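Local structure of dihydrodipicolinate reductase N-terminus domain-containing protein (Mycobacterium smegmatis, 6IAQ) at residues A[176-181]-A[238-243]; A[188-193]-A[250-255]. The protein is a native amine dehydrogenase that binds NADP and probably uses its reduced form for the asymmetric reductive amination of ketones to amines. All coordinates share one frame; numbering follows the deposited sequence.

Contact 1. Residues A[176-181]-A[238-243]; sequences ELATAQ and EALGID. With NAP (NADP nicotinamide-adenine-dinucleotide phosphate), chain F.
Ala178, on the short helix 175-180, packs against Ala239 and Leu240 in the connection of a two-stranded beta-hairpin, strands 235-237 and 242-244, whose Gly241 and Ile242 form a G1 beta bulge opposite Ser237. The contact is apolar and small, with no hydrogen bond between the segments. The methyl of Ala178 is its middle: CB lies 3.7 Å from Leu240 CG, with CD1 almost as near, and 3.9 Å from Ala239 CB. Leu240 has CG anti to its own carbonyl carbon (chi1 -71°), and the isobutyl group branches over that methyl. Its CD2 reaches Thr179 OG1 at 3.7 Å, the two side chains crossing at about a right angle; this hydroxyl is hydrogen-bonded to Pro175 O one turn back. On the hairpin side, Asp171 accepts hydrogen bonds from Glu238 N and Ala239 N, tying the connection to the chain just before the helix.

The helix also meets the cofactor at its start. Glu176 N donates a hydrogen bond of 2.9 Å to the NADP phosphate oxygen O2A, with an N-H...O angle of 158°; Gly174 N and Ala17 N also bind the cofactor. Glu176 CG packs by the nicotinamide ribose, 3.7 Å from O3D, while Leu177 CD1 lies 3.4 Å from the neighbouring ribose hydroxyl, O2D.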
ATOM      1  N   GLU A 176       5.567  22.055  20.249  1.00 27.37           N
ATOM      2  CA  GLU A 176       4.433  22.593  19.453  1.00 25.52           C
ATOM      3  C   GLU A 176       3.279  21.585  19.577  1.00 26.71           C
ATOM      4  O   GLU A 176       2.144  22.004  19.829  1.00 25.18           O
ATOM      5  CB  GLU A 176       4.835  22.837  17.996  1.00 25.84           C
ATOM      6  CG  GLU A 176       3.657  23.179  17.091  1.00 25.69           C
ATOM      7  CD  GLU A 176       3.046  24.554  17.313  1.00 28.14           C
ATOM      8  OE1 GLU A 176       3.755  25.410  17.836  1.00 32.13           O
ATOM      9  OE2 GLU A 176       1.869  24.746  17.015  1.00 30.75           O
ATOM     10  N   LEU A 177       3.549  20.302  19.367  1.00 25.59           N
ATOM     11  CA  LEU A 177       2.479  19.265  19.313  1.00 26.17           C
ATOM     12  C   LEU A 177       2.001  18.953  20.739  1.00 22.23           C
ATOM     13  O   LEU A 177       0.797  18.873  20.931  1.00 26.59           O
ATOM     14  CB  LEU A 177       3.010  18.026  18.587  1.00 24.03           C
ATOM     15  CG  LEU A 177       2.007  16.902  18.351  1.00 25.66           C
ATOM     16  CD1 LEU A 177       0.692  17.411  17.797  1.00 25.83           C
ATOM     17  CD2 LEU A 177       2.604  15.845  17.447  1.00 25.36           C
ATOM     18  N   ALA A 178       2.916  18.874  21.702  1.00 27.05           N
ATOM     19  CA  ALA A 178       2.618  18.571  23.132  1.00 27.55           C
ATOM     20  C   ALA A 178       1.673  19.642  23.676  1.00 31.25           C
ATOM     21  O   ALA A 178       0.643  19.303  24.267  1.00 27.82           O
ATOM     22  CB  ALA A 178       3.892  18.453  23.939  1.00 27.50           C
ATOM     23  N   THR A 179       1.951  20.906  23.393  1.00 27.80           N
ATOM     24  CA  THR A 179       1.089  22.032  23.829  1.00 28.23           C
ATOM     25  C   THR A 179      -0.264  21.951  23.120  1.00 27.94           C
ATOM     26  O   THR A 179      -1.277  22.164  23.769  1.00 29.14           O
ATOM     27  CB  THR A 179       1.782  23.379  23.593  1.00 30.11           C
ATOM     28  OG1 THR A 179       2.997  23.317  24.331  1.00 28.82           O
ATOM     29  CG2 THR A 179       0.935  24.551  24.023  1.00 31.41           C
ATOM     30  N   ALA A 180      -0.300  21.649  21.828  1.00 28.76           N
ATOM     31  CA  ALA A 180      -1.569  21.548  21.080  1.00 27.03           C
ATOM     32  C   ALA A 180      -2.407  20.343  21.554  1.00 27.32           C
ATOM     33  O   ALA A 180      -3.620  20.338  21.349  1.00 28.02           O
ATOM     34  CB  ALA A 180      -1.289  21.499  19.610  1.00 29.39           C
ATOM     35  N   GLN A 181      -1.772  19.342  22.138  1.00 27.45           N
ATOM     36  CA  GLN A 181      -2.447  18.131  22.691  1.00 29.15           C
ATOM     37  C   GLN A 181      -2.913  18.400  24.129  1.00 25.83           C
ATOM     38  O   GLN A 181      -3.470  17.486  24.732  1.00 30.36           O
ATOM     39  CB  GLN A 181      -1.513  16.918  22.615  1.00 27.47           C
ATOM     40  CG  GLN A 181      -1.275  16.419  21.206  1.00 27.40           C
ATOM     41  CD  GLN A 181      -2.555  16.081  20.477  1.00 28.43           C
ATOM     42  OE1 GLN A 181      -2.923  16.741  19.509  1.00 26.01           O
ATOM     43  NE2 GLN A 181      -3.253  15.051  20.944  1.00 26.40           N
ATOM     44  N   GLU A 238       8.607  14.314  28.707  1.00 32.58           N
ATOM     45  CA  GLU A 238       9.934  14.743  28.199  1.00 35.19           C
ATOM     46  C   GLU A 238       9.736  15.864  27.171  1.00 33.71           C
ATOM     47  O   GLU A 238      10.623  16.736  27.070  1.00 34.65           O
ATOM     48  CB  GLU A 238      10.725  13.550  27.663  1.00 38.94           C
ATOM     49  CG  GLU A 238      11.193  12.614  28.763  1.00 46.44           C
ATOM     50  CD  GLU A 238      11.894  13.297  29.928  1.00 50.59           C
ATOM     51  OE1 GLU A 238      11.528  13.002  31.090  1.00 59.77           O
ATOM     52  OE2 GLU A 238      12.796  14.131  29.681  1.00 50.09           O
ATOM     53  N   ALA A 239       8.634  15.887  26.425  1.00 31.44           N
ATOM     54  CA  ALA A 239       8.442  16.910  25.369  1.00 33.28           C
ATOM     55  C   ALA A 239       8.361  18.308  26.007  1.00 34.29           C
ATOM     56  O   ALA A 239       8.885  19.254  25.401  1.00 35.09           O
ATOM     57  CB  ALA A 239       7.222  16.612  24.539  1.00 32.74           C
ATOM     58  N   LEU A 240       7.697  18.447  27.159  1.00 33.14           N
ATOM     59  CA  LEU A 240       7.523  19.765  27.827  1.00 31.93           C
ATOM     60  C   LEU A 240       8.439  19.917  29.049  1.00 32.55           C
ATOM     61  O   LEU A 240       8.528  21.024  29.567  1.00 35.65           O
ATOM     62  CB  LEU A 240       6.040  19.944  28.163  1.00 35.18           C
ATOM     63  CG  LEU A 240       5.144  20.171  26.944  1.00 30.39           C
ATOM     64  CD1 LEU A 240       3.684  20.223  27.325  1.00 30.01           C
ATOM     65  CD2 LEU A 240       5.532  21.430  26.198  1.00 31.55           C
ATOM     66  N   GLY A 241       9.159  18.875  29.443  1.00 35.97           N
ATOM     67  CA  GLY A 241       9.959  18.842  30.678  1.00 37.38           C
ATOM     68  C   GLY A 241       9.121  19.195  31.890  1.00 39.21           C
ATOM     69  O   GLY A 241       9.593  19.991  32.694  1.00 43.94           O
ATOM     70  N   ILE A 242       7.918  18.620  32.024  1.00 40.23           N
ATOM     71  CA  ILE A 242       7.018  18.883  33.183  1.00 39.88           C
ATOM     72  C   ILE A 242       6.616  17.560  33.830  1.00 40.23           C
ATOM     73  O   ILE A 242       6.482  16.546  33.112  1.00 37.45           O
ATOM     74  CB  ILE A 242       5.789  19.721  32.793  1.00 38.79           C
ATOM     75  CG1 ILE A 242       4.881  18.992  31.796  1.00 39.25           C
ATOM     76  CG2 ILE A 242       6.217  21.092  32.285  1.00 42.28           C
ATOM     77  CD1 ILE A 242       3.603  19.730  31.455  1.00 37.20           C
ATOM     78  N   ASP A 243       6.388  17.609  35.146  1.00 40.29           N
ATOM     79  CA  ASP A 243       5.740  16.515  35.908  1.00 40.35           C
ATOM     80  C   ASP A 243       4.235  16.606  35.672  1.00 35.39           C
ATOM     81  O   ASP A 243       3.715  17.703  35.603  1.00 36.97           O
ATOM     82  CB  ASP A 243       6.127  16.563  37.389  1.00 42.29           C
ATOM     83  CG  ASP A 243       7.604  16.300  37.606  1.00 42.53           C
ATOM     84  OD1 ASP A 243       8.195  15.542  36.806  1.00 45.61           O
ATOM     85  OD2 ASP A 243       8.144  16.848  38.568  1.00 52.84           O
TER
HETATM   86  PA  NAP F 402       8.758  21.243  17.689  1.00 26.75           P
HETATM   87  O1A NAP F 402       9.892  20.457  18.154  1.00 26.25           O
HETATM   88  O2A NAP F 402       7.925  22.184  18.610  1.00 25.71           O
HETATM   89  O5B NAP F 402       9.304  22.111  16.419  1.00 29.38           O
HETATM   90  C5B NAP F 402       8.586  23.226  15.871  1.00 29.66           C
HETATM   91  C4B NAP F 402       9.601  24.195  15.281  1.00 32.85           C
HETATM   92  O4B NAP F 402       8.958  25.299  14.649  1.00 33.64           O
HETATM   93  C3B NAP F 402      10.595  24.805  16.305  1.00 34.37           C
HETATM   94  O3B NAP F 402      11.900  24.575  15.721  1.00 34.47           O
HETATM   95  C2B NAP F 402      10.321  26.306  16.338  1.00 38.56           C
HETATM   96  O2B NAP F 402      11.513  27.119  16.413  1.00 41.17           O
HETATM   97  C1B NAP F 402       9.789  26.467  14.947  1.00 33.78           C
HETATM   98  N9A NAP F 402       8.946  27.629  14.674  1.00 37.01           N
HETATM   99  C8A NAP F 402       7.782  27.997  15.247  1.00 33.26           C
HETATM  100  N7A NAP F 402       7.323  29.081  14.610  1.00 34.98           N
HETATM  101  C5A NAP F 402       8.164  29.339  13.581  1.00 37.22           C
HETATM  102  C6A NAP F 402       8.279  30.321  12.473  1.00 38.30           C
HETATM  103  N6A NAP F 402       7.377  31.280  12.314  1.00 40.84           N
HETATM  104  N1A NAP F 402       9.318  30.230  11.644  1.00 37.82           N
HETATM  105  C2A NAP F 402      10.266  29.275  11.739  1.00 38.14           C
HETATM  106  N3A NAP F 402      10.247  28.334  12.711  1.00 37.50           N
HETATM  107  C4A NAP F 402       9.241  28.382  13.630  1.00 34.81           C
HETATM  108  O3  NAP F 402       7.609  20.294  16.993  1.00 27.67           O
HETATM  109  PN  NAP F 402       7.908  18.975  16.033  1.00 25.24           P
HETATM  110  O1N NAP F 402       7.773  17.680  16.772  1.00 27.32           O
HETATM  111  O2N NAP F 402       9.140  19.181  15.224  1.00 24.96           O
HETATM  112  O5D NAP F 402       6.579  19.234  15.183  1.00 24.22           O
HETATM  113  C5D NAP F 402       6.368  20.311  14.261  1.00 25.52           C
HETATM  114  C4D NAP F 402       5.036  20.278  13.567  1.00 26.50           C
HETATM  115  O4D NAP F 402       5.005  19.081  12.722  1.00 27.28           O
HETATM  116  C3D NAP F 402       3.900  20.243  14.550  1.00 25.18           C
HETATM  117  O3D NAP F 402       2.821  21.076  14.168  1.00 23.76           O
HETATM  118  C2D NAP F 402       3.472  18.770  14.519  1.00 25.39           C
HETATM  119  O2D NAP F 402       2.101  18.654  14.924  1.00 24.89           O
HETATM  120  C1D NAP F 402       3.800  18.392  13.046  1.00 26.95           C
HETATM  121  N1N NAP F 402       4.011  16.942  12.884  1.00 23.74           N
HETATM  122  C2N NAP F 402       3.338  16.328  11.929  1.00 24.60           C
HETATM  123  C3N NAP F 402       3.462  14.954  11.785  1.00 24.38           C
HETATM  124  C7N NAP F 402       2.749  14.215  10.673  1.00 26.19           C
HETATM  125  O7N NAP F 402       2.796  12.987  10.729  1.00 26.83           O
HETATM  126  N7N NAP F 402       2.141  14.870   9.669  1.00 24.85           N
HETATM  127  C4N NAP F 402       4.310  14.254  12.644  1.00 22.74           C
HETATM  128  C5N NAP F 402       5.013  14.925  13.639  1.00 23.77           C
HETATM  129  C6N NAP F 402       4.835  16.284  13.719  1.00 22.34           C
HETATM  130  P2B NAP F 402      12.502  27.074  17.667  1.00 38.72           P
HETATM  131  O1X NAP F 402      13.186  25.737  17.684  1.00 35.82           O
HETATM  132  O2X NAP F 402      13.597  28.080  17.319  1.00 37.48           O
HETATM  133  O3X NAP F 402      11.506  27.428  18.775  1.00 43.32           O

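Contact 2. Residues A[188-193]-A[250-255]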
ATOM      1  N   ALA A 188     -10.784  20.969  33.481  1.00 41.65           N
ATOM      2  CA  ALA A 188     -11.635  22.175  33.297  1.00 45.71           C
ATOM      3  C   ALA A 188     -11.073  23.035  32.150  1.00 39.38           C
ATOM      4  O   ALA A 188     -11.876  23.458  31.267  1.00 40.77           O
ATOM      5  CB  ALA A 188     -11.746  22.944  34.594  1.00 45.84           C
ATOM      6  N   GLU A 189      -9.756  23.242  32.112  1.00 36.45           N
ATOM      7  CA  GLU A 189      -9.098  23.973  30.987  1.00 36.60           C
ATOM      8  C   GLU A 189      -9.392  23.234  29.667  1.00 39.49           C
ATOM      9  O   GLU A 189      -9.750  23.881  28.641  1.00 38.99           O
ATOM     10  CB  GLU A 189      -7.596  24.093  31.225  1.00 39.25           C
ATOM     11  CG  GLU A 189      -7.230  25.131  32.275  1.00 41.90           C
ATOM     12  CD  GLU A 189      -5.781  25.100  32.746  1.00 47.27           C
ATOM     13  OE1 GLU A 189      -5.110  24.069  32.600  1.00 41.44           O
ATOM     14  OE2 GLU A 189      -5.328  26.092  33.301  1.00 54.64           O
ATOM     15  N   PHE A 190      -9.295  21.902  29.689  1.00 36.88           N
ATOM     16  CA  PHE A 190      -9.500  21.060  28.480  1.00 35.39           C
ATOM     17  C   PHE A 190     -10.939  21.230  27.998  1.00 33.25           C
ATOM     18  O   PHE A 190     -11.168  21.382  26.784  1.00 32.42           O
ATOM     19  CB  PHE A 190      -9.186  19.574  28.737  1.00 34.90           C
ATOM     20  CG  PHE A 190      -9.325  18.739  27.485  1.00 34.05           C
ATOM     21  CD1 PHE A 190     -10.555  18.246  27.089  1.00 28.88           C
ATOM     22  CD2 PHE A 190      -8.232  18.507  26.661  1.00 34.04           C
ATOM     23  CE1 PHE A 190     -10.676  17.502  25.926  1.00 30.94           C
ATOM     24  CE2 PHE A 190      -8.366  17.796  25.477  1.00 33.60           C
ATOM     25  CZ  PHE A 190      -9.587  17.294  25.104  1.00 31.16           C
ATOM     26  N   ASP A 191     -11.904  21.166  28.918  1.00 36.98           N
ATOM     27  CA  ASP A 191     -13.338  21.202  28.532  1.00 38.17           C
ATOM     28  C   ASP A 191     -13.663  22.569  27.911  1.00 38.49           C
ATOM     29  O   ASP A 191     -14.478  22.600  26.962  1.00 36.90           O
ATOM     30  CB  ASP A 191     -14.250  20.886  29.718  1.00 42.49           C
ATOM     31  CG  ASP A 191     -15.699  20.662  29.320  1.00 48.49           C
ATOM     32  OD1 ASP A 191     -15.955  19.825  28.429  1.00 51.48           O
ATOM     33  OD2 ASP A 191     -16.561  21.370  29.872  1.00 57.20           O
ATOM     34  N   GLU A 192     -13.082  23.661  28.415  1.00 38.91           N
ATOM     35  CA  GLU A 192     -13.315  25.019  27.840  1.00 41.73           C
ATOM     36  C   GLU A 192     -12.702  25.047  26.434  1.00 42.13           C
ATOM     37  O   GLU A 192     -13.370  25.482  25.485  1.00 44.54           O
ATOM     38  CB  GLU A 192     -12.744  26.102  28.748  1.00 43.29           C
ATOM     39  CG  GLU A 192     -13.184  27.501  28.355  1.00 50.03           C
ATOM     40  CD  GLU A 192     -12.468  28.593  29.130  1.00 59.04           C
ATOM     41  OE1 GLU A 192     -11.951  28.304  30.243  1.00 54.14           O
ATOM     42  OE2 GLU A 192     -12.402  29.728  28.614  1.00 61.88           O
ATOM     43  N   TRP A 193     -11.479  24.551  26.293  1.00 39.27           N
ATOM     44  CA  TRP A 193     -10.765  24.530  24.990  1.00 39.24           C
ATOM     45  C   TRP A 193     -11.537  23.710  23.950  1.00 35.19           C
ATOM     46  O   TRP A 193     -11.759  24.212  22.819  1.00 34.58           O
ATOM     47  CB  TRP A 193      -9.347  24.000  25.178  1.00 39.83           C
ATOM     48  CG  TRP A 193      -8.646  23.782  23.879  1.00 37.97           C
ATOM     49  CD1 TRP A 193      -8.039  24.724  23.102  1.00 35.53           C
ATOM     50  CD2 TRP A 193      -8.489  22.519  23.200  1.00 37.82           C
ATOM     51  NE1 TRP A 193      -7.509  24.134  21.982  1.00 37.55           N
ATOM     52  CE2 TRP A 193      -7.752  22.782  22.027  1.00 38.67           C
ATOM     53  CE3 TRP A 193      -8.877  21.205  23.480  1.00 39.59           C
ATOM     54  CZ2 TRP A 193      -7.418  21.773  21.129  1.00 39.21           C
ATOM     55  CZ3 TRP A 193      -8.537  20.207  22.595  1.00 40.01           C
ATOM     56  CH2 TRP A 193      -7.820  20.491  21.440  1.00 37.86           C
ATOM     57  N   ILE A 250      -3.142  14.448  29.577  1.00 29.11           N
ATOM     58  CA  ILE A 250      -1.855  14.014  28.962  1.00 30.93           C
ATOM     59  C   ILE A 250      -1.999  13.896  27.438  1.00 28.42           C
ATOM     60  O   ILE A 250      -1.064  13.380  26.817  1.00 26.76           O
ATOM     61  CB  ILE A 250      -1.352  12.702  29.586  1.00 30.81           C
ATOM     62  CG1 ILE A 250      -2.331  11.548  29.350  1.00 30.98           C
ATOM     63  CG2 ILE A 250      -1.016  12.901  31.047  1.00 33.64           C
ATOM     64  CD1 ILE A 250      -1.788  10.182  29.761  1.00 32.27           C
ATOM     65  N   GLY A 251      -3.118  14.361  26.886  1.00 29.17           N
ATOM     66  CA  GLY A 251      -3.387  14.291  25.455  1.00 29.78           C
ATOM     67  C   GLY A 251      -4.849  14.151  25.218  1.00 29.94           C
ATOM     68  O   GLY A 251      -5.635  14.455  26.125  1.00 31.95           O
ATOM     69  N   PHE A 252      -5.224  13.673  24.045  1.00 27.88           N
ATOM     70  CA  PHE A 252      -6.651  13.437  23.763  1.00 29.15           C
ATOM     71  C   PHE A 252      -6.810  12.390  22.671  1.00 29.00           C
ATOM     72  O   PHE A 252      -5.871  12.128  21.891  1.00 28.59           O
ATOM     73  CB  PHE A 252      -7.401  14.736  23.423  1.00 28.53           C
ATOM     74  CG  PHE A 252      -6.937  15.495  22.203  1.00 30.03           C
ATOM     75  CD1 PHE A 252      -7.307  15.104  20.924  1.00 32.97           C
ATOM     76  CD2 PHE A 252      -6.221  16.673  22.342  1.00 28.49           C
ATOM     77  CE1 PHE A 252      -6.893  15.821  19.809  1.00 31.07           C
ATOM     78  CE2 PHE A 252      -5.804  17.379  21.225  1.00 28.31           C
ATOM     79  CZ  PHE A 252      -6.155  16.960  19.967  1.00 30.00           C
ATOM     80  N   THR A 253      -8.038  11.882  22.615  1.00 25.71           N
ATOM     81  CA  THR A 253      -8.509  10.886  21.642  1.00 25.83           C
ATOM     82  C   THR A 253      -9.665  11.502  20.858  1.00 25.10           C
ATOM     83  O   THR A 253     -10.615  11.968  21.490  1.00 31.64           O
ATOM     84  CB  THR A 253      -8.879   9.567  22.346  1.00 26.86           C
ATOM     85  OG1 THR A 253      -7.719   9.091  23.040  1.00 24.28           O
ATOM     86  CG2 THR A 253      -9.444   8.563  21.356  1.00 24.34           C
ATOM     87  N   ASP A 254      -9.559  11.508  19.543  1.00 28.03           N
ATOM     88  CA  ASP A 254     -10.621  11.920  18.606  1.00 31.13           C
ATOM     89  C   ASP A 254     -11.237  10.669  17.994  1.00 31.25           C
ATOM     90  O   ASP A 254     -10.506   9.723  17.765  1.00 28.62           O
ATOM     91  CB  ASP A 254     -10.112  12.786  17.448  1.00 31.75           C
ATOM     92  CG  ASP A 254      -9.407  14.073  17.825  1.00 34.60           C
ATOM     93  OD1 ASP A 254      -9.906  14.787  18.718  1.00 35.34           O
ATOM     94  OD2 ASP A 254      -8.344  14.351  17.204  1.00 35.87           O
ATOM     95  N   ILE A 255     -12.498  10.743  17.608  1.00 30.77           N
ATOM     96  CA  ILE A 255     -13.178   9.784  16.701  1.00 35.54           C
ATOM     97  C   ILE A 255     -13.923  10.605  15.656  1.00 34.01           C
ATOM     98  O   ILE A 255     -14.641  11.534  16.030  1.00 38.68           O
ATOM     99  CB  ILE A 255     -14.075   8.788  17.465  1.00 39.36           C
ATOM    100  CG1 ILE A 255     -14.712   7.781  16.508  1.00 43.89           C
ATOM    101  CG2 ILE A 255     -15.107   9.501  18.297  1.00 44.85           C
ATOM    102  CD1 ILE A 255     -15.074   6.462  17.181  1.00 45.20           C
TER
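Phe252 on strand 249-260 meets both aromatic side chains of helix 187-195, Phe190 and Trp193, one helical turn apart. Its CB sits 3.8 Å from Phe190 CZ and equally near CE2, and Phe190 also approaches the carbonyl of Gly251. Phe252 CG lies between the backbone N and the carbonyl carbon (chi1 61°), which carries the ring past Phe190 to the indole. There Phe252 CE2 touches Trp193 CH2 at 3.7 Å; the centroids of the Trp193 six-membered ring and the Phe252 ring are 5.6 Å apart and the planes meet at 39°, an oblique aromatic pair.

Phe190 has CG anti to the backbone N (chi1 -177°) and reaches the strand. Trp193 CE3 stands 4.0 Å above one face of the Phe190 ring, near the rim, while Phe252 CD2 lies at the edge in the plane of that ring. Arg199 makes a cation-pi contact with Phe252, and Asp254, whose OD2 lies in plane at the edge of the Phe252 ring, forms a salt bridge with the same arginine through OD1. Thr226 on the adjacent strand touches both phenylalanines. The segment axes approach to 11.5 Å, a spacing filled by these large rings: helix-on-sheet packing on the mixed beta-sheet of the C-terminal, alpha+beta part of the chain.

Overall arrangement
Both contacts lie in the C-terminal, diaminopentanoate dehydrogenase-like part of the chain, their centres 14 Å apart, and their segments alternate in sequence: two consecutive helices pack on a hairpin connection and on the strand that follows it. Contact 2 is buried, an aromatic cluster on the large mixed sheet. Contact 1 is only partly buried, joining alanine methyls and a leucine while its helix start faces the NADP pyrophosphate; the side chain of Phe252 is about 10 Å from that cofactor. They meet where helix 175-180 ends: Gln181 OE1 packs 3.3 Å from Phe252 CZ, and Ala180 O lies 3.7 Å from Phe252 CE2. Gln181 NE2 bonds to Gly272 O, tying the cofactor-binding helix's end to contact 2's sheet.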